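Local coordinates for protein Exo-poly-alpha-D-galacturonosidase (Thermotoga maritima, PDB 3JUR) that probably hydrolyses polygalacturonate, the backbone of pectin, as a hyperthermoactive exo-acting glycosidase of family 28 built on a right-handed parallel beta-helix, at residues D[173-177]-D[178-182]. Numbering follows the deposited sequence.
Sequences RGTPV and EERVF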
ATOM      1  N   ARG D 173      38.020  37.917 -13.459  1.00 31.97           N
ATOM      2  CA  ARG D 173      38.644  39.232 -13.696  1.00 32.27           C
ATOM      3  C   ARG D 173      37.768  40.107 -14.578  1.00 31.92           C
ATOM      4  O   ARG D 173      37.590  41.294 -14.315  1.00 32.05           O
ATOM      5  CB  ARG D 173      40.004  39.098 -14.399  1.00 32.48           C
ATOM      6  CG  ARG D 173      41.035  38.200 -13.743  1.00 34.09           C
ATOM      7  CD  ARG D 173      41.936  38.958 -12.774  1.00 37.24           C
ATOM      8  NE  ARG D 173      42.998  38.108 -12.233  1.00 39.22           N
ATOM      9  CZ  ARG D 173      42.809  37.103 -11.374  1.00 40.51           C
ATOM     10  NH1 ARG D 173      41.589  36.788 -10.944  1.00 40.65           N
ATOM     11  NH2 ARG D 173      43.849  36.397 -10.948  1.00 41.13           N
ATOM     12  N   GLY D 174      37.226  39.503 -15.630  1.00 31.49           N
ATOM     13  CA  GLY D 174      36.558  40.240 -16.686  1.00 30.96           C
ATOM     14  C   GLY D 174      37.430  40.283 -17.925  1.00 30.57           C
ATOM     15  O   GLY D 174      37.147  41.039 -18.852  1.00 30.79           O
ATOM     16  N   THR D 175      38.496  39.478 -17.930  1.00 30.15           N
ATOM     17  CA  THR D 175      39.391  39.339 -19.086  1.00 29.68           C
ATOM     18  C   THR D 175      38.564  39.082 -20.349  1.00 29.39           C
ATOM     19  O   THR D 175      37.813  38.111 -20.401  1.00 29.18           O
ATOM     20  CB  THR D 175      40.393  38.164 -18.901  1.00 29.61           C
ATOM     21  OG1 THR D 175      41.076  38.293 -17.649  1.00 29.80           O
ATOM     22  CG2 THR D 175      41.415  38.127 -20.029  1.00 29.38           C
ATOM     23  N   PRO D 176      38.688  39.964 -21.361  1.00 29.19           N
ATOM     24  CA  PRO D 176      37.957  39.758 -22.613  1.00 28.94           C
ATOM     25  C   PRO D 176      38.211  38.372 -23.197  1.00 28.73           C
ATOM     26  O   PRO D 176      39.303  37.822 -23.027  1.00 28.74           O
ATOM     27  CB  PRO D 176      38.531  40.835 -23.530  1.00 28.85           C
ATOM     28  CG  PRO D 176      38.926  41.929 -22.596  1.00 29.01           C
ATOM     29  CD  PRO D 176      39.453  41.225 -21.378  1.00 29.13           C
ATOM     30  N   VAL D 177      37.203  37.825 -23.871  1.00 28.32           N
ATOM     31  CA  VAL D 177      37.274  36.485 -24.463  1.00 28.05           C
ATOM     32  C   VAL D 177      38.443  36.344 -25.443  1.00 27.93           C
ATOM     33  O   VAL D 177      39.120  35.311 -25.455  1.00 27.76           O
ATOM     34  CB  VAL D 177      35.941  36.095 -25.165  1.00 28.08           C
ATOM     35  CG1 VAL D 177      35.934  34.611 -25.527  1.00 27.79           C
ATOM     36  CG2 VAL D 177      34.743  36.419 -24.273  1.00 27.97           C
ATOM     37  N   GLU D 178      38.681  37.393 -26.237  1.00 27.75           N
ATOM     38  CA  GLU D 178      39.749  37.424 -27.245  1.00 27.80           C
ATOM     39  C   GLU D 178      41.127  37.194 -26.628  1.00 27.45           C
ATOM     40  O   GLU D 178      42.077  36.850 -27.329  1.00 27.45           O
ATOM     41  CB  GLU D 178      39.754  38.766 -27.998  1.00 27.96           C
ATOM     42  CG  GLU D 178      38.507  39.053 -28.848  1.00 29.27           C
ATOM     43  CD  GLU D 178      37.272  39.451 -28.027  1.00 30.72           C
ATOM     44  OE1 GLU D 178      36.153  39.395 -28.580  1.00 31.31           O
ATOM     45  OE2 GLU D 178      37.409  39.818 -26.836  1.00 30.94           O
ATOM     46  N   GLU D 179      41.223  37.389 -25.315  1.00 27.07           N
ATOM     47  CA  GLU D 179      42.487  37.251 -24.595  1.00 26.78           C
ATOM     48  C   GLU D 179      42.576  35.944 -23.799  1.00 26.32           C
ATOM     49  O   GLU D 179      43.571  35.683 -23.121  1.00 26.52           O
ATOM     50  CB  GLU D 179      42.721  38.469 -23.694  1.00 26.80           C
ATOM     51  CG  GLU D 179      42.802  39.784 -24.465  1.00 27.58           C
ATOM     52  CD  GLU D 179      42.940  41.007 -23.576  1.00 28.34           C
ATOM     53  OE1 GLU D 179      43.114  40.858 -22.345  1.00 29.13           O
ATOM     54  OE2 GLU D 179      42.874  42.130 -24.119  1.00 28.15           O
ATOM     55  N   ARG D 180      41.536  35.121 -23.903  1.00 25.82           N
ATOM     56  CA  ARG D 180      41.507  33.813 -23.260  1.00 25.27           C
ATOM     57  C   ARG D 180      41.912  32.749 -24.273  1.00 25.13           C
ATOM     58  O   ARG D 180      41.071  31.988 -24.764  1.00 25.32           O
ATOM     59  CB  ARG D 180      40.112  33.512 -22.704  1.00 25.09           C
ATOM     60  CG  ARG D 180      39.596  34.522 -21.703  1.00 24.24           C
ATOM     61  CD  ARG D 180      38.234  34.101 -21.187  1.00 22.61           C
ATOM     62  NE  ARG D 180      37.507  35.217 -20.589  1.00 21.46           N
ATOM     63  CZ  ARG D 180      36.199  35.219 -20.351  1.00 22.06           C
ATOM     64  NH1 ARG D 180      35.455  34.161 -20.661  1.00 21.53           N
ATOM     65  NH2 ARG D 180      35.627  36.283 -19.801  1.00 20.92           N
ATOM     66  N   VAL D 181      43.204  32.701 -24.576  1.00 24.92           N
ATOM     67  CA  VAL D 181      43.717  31.839 -25.638  1.00 24.80           C
ATOM     68  C   VAL D 181      44.383  30.593 -25.058  1.00 24.55           C
ATOM     69  O   VAL D 181      45.326  30.690 -24.270  1.00 25.01           O
ATOM     70  CB  VAL D 181      44.704  32.604 -26.566  1.00 24.64           C
ATOM     71  CG1 VAL D 181      45.218  31.704 -27.694  1.00 24.53           C
ATOM     72  CG2 VAL D 181      44.040  33.850 -27.138  1.00 24.79           C
ATOM     73  N   PHE D 182      43.883  29.428 -25.456  1.00 24.06           N
ATOM     74  CA  PHE D 182      44.437  28.154 -25.004  1.00 23.72           C
ATOM     75  C   PHE D 182      44.971  27.352 -26.194  1.00 23.31           C
ATOM     76  O   PHE D 182      45.909  27.794 -26.854  1.00 23.40           O
ATOM     77  CB  PHE D 182      43.412  27.387 -24.145  1.00 23.54           C
ATOM     78  CG  PHE D 182      43.128  28.052 -22.823  1.00 23.95           C
ATOM     79  CD1 PHE D 182      43.754  27.614 -21.661  1.00 24.29           C
ATOM     80  CD2 PHE D 182      42.274  29.149 -22.745  1.00 23.39           C
ATOM     81  CE1 PHE D 182      43.518  28.246 -20.439  1.00 23.99           C
ATOM     82  CE2 PHE D 182      42.035  29.787 -21.528  1.00 23.71           C
ATOM     83  CZ  PHE D 182      42.657  29.333 -20.373  1.00 23.69           C
TER
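Thr175 and Arg180 meet across a short 3-10 turn in the loop that follows helix 161-173, on the surface of the beta-helix. That helix ends in a Schellman motif with Gly174 as its C-prime residue; the positive phi there would press a side chain's CB against the preceding carbonyl, so glycine suits the place. Pro176, whose ring fixes phi near the value with which the turn begins, leads into it. Its carbonyl O accepts Glu179 N at 3.0 Å, and Val177 O accepts Arg180 N at 2.9 Å, each i to i+3.

The turn brings Arg180 back over the chain. With CG beside its own backbone N (chi1 -58°) and the chain extended from there to NE, the side chain reaches past Pro176 O, and the guanidinium takes Thr175 O side-on. NE and NH2 both lie 2.9 Å from Thr175 O, in bent bonds, because two N-H groups converge on one oxygen, which sits 18° out of the guanidinium plane. Val177 CG2 lies over the centre of one face, 4.3 Å above it, so a branched aliphatic residue fits there. Thr175 CG2 packs 3.9 Å from Glu179 CB, the two side chains meeting at a slant, while the extended Glu179 chain runs alongside the proline ring.

The guanidinium's other end, NH1, forms a salt bridge with Asp272 and a hydrogen bond to Glu109 O in strand 108-112. A leucine in place of Arg180 would probably leave Thr175 O without its two donors and Asp272 without its mate. One buried arginine thus ties the turn to itself, to strand 108-112 and, through Asp272, to helix 270-276, its charge probably balanced by Asp272.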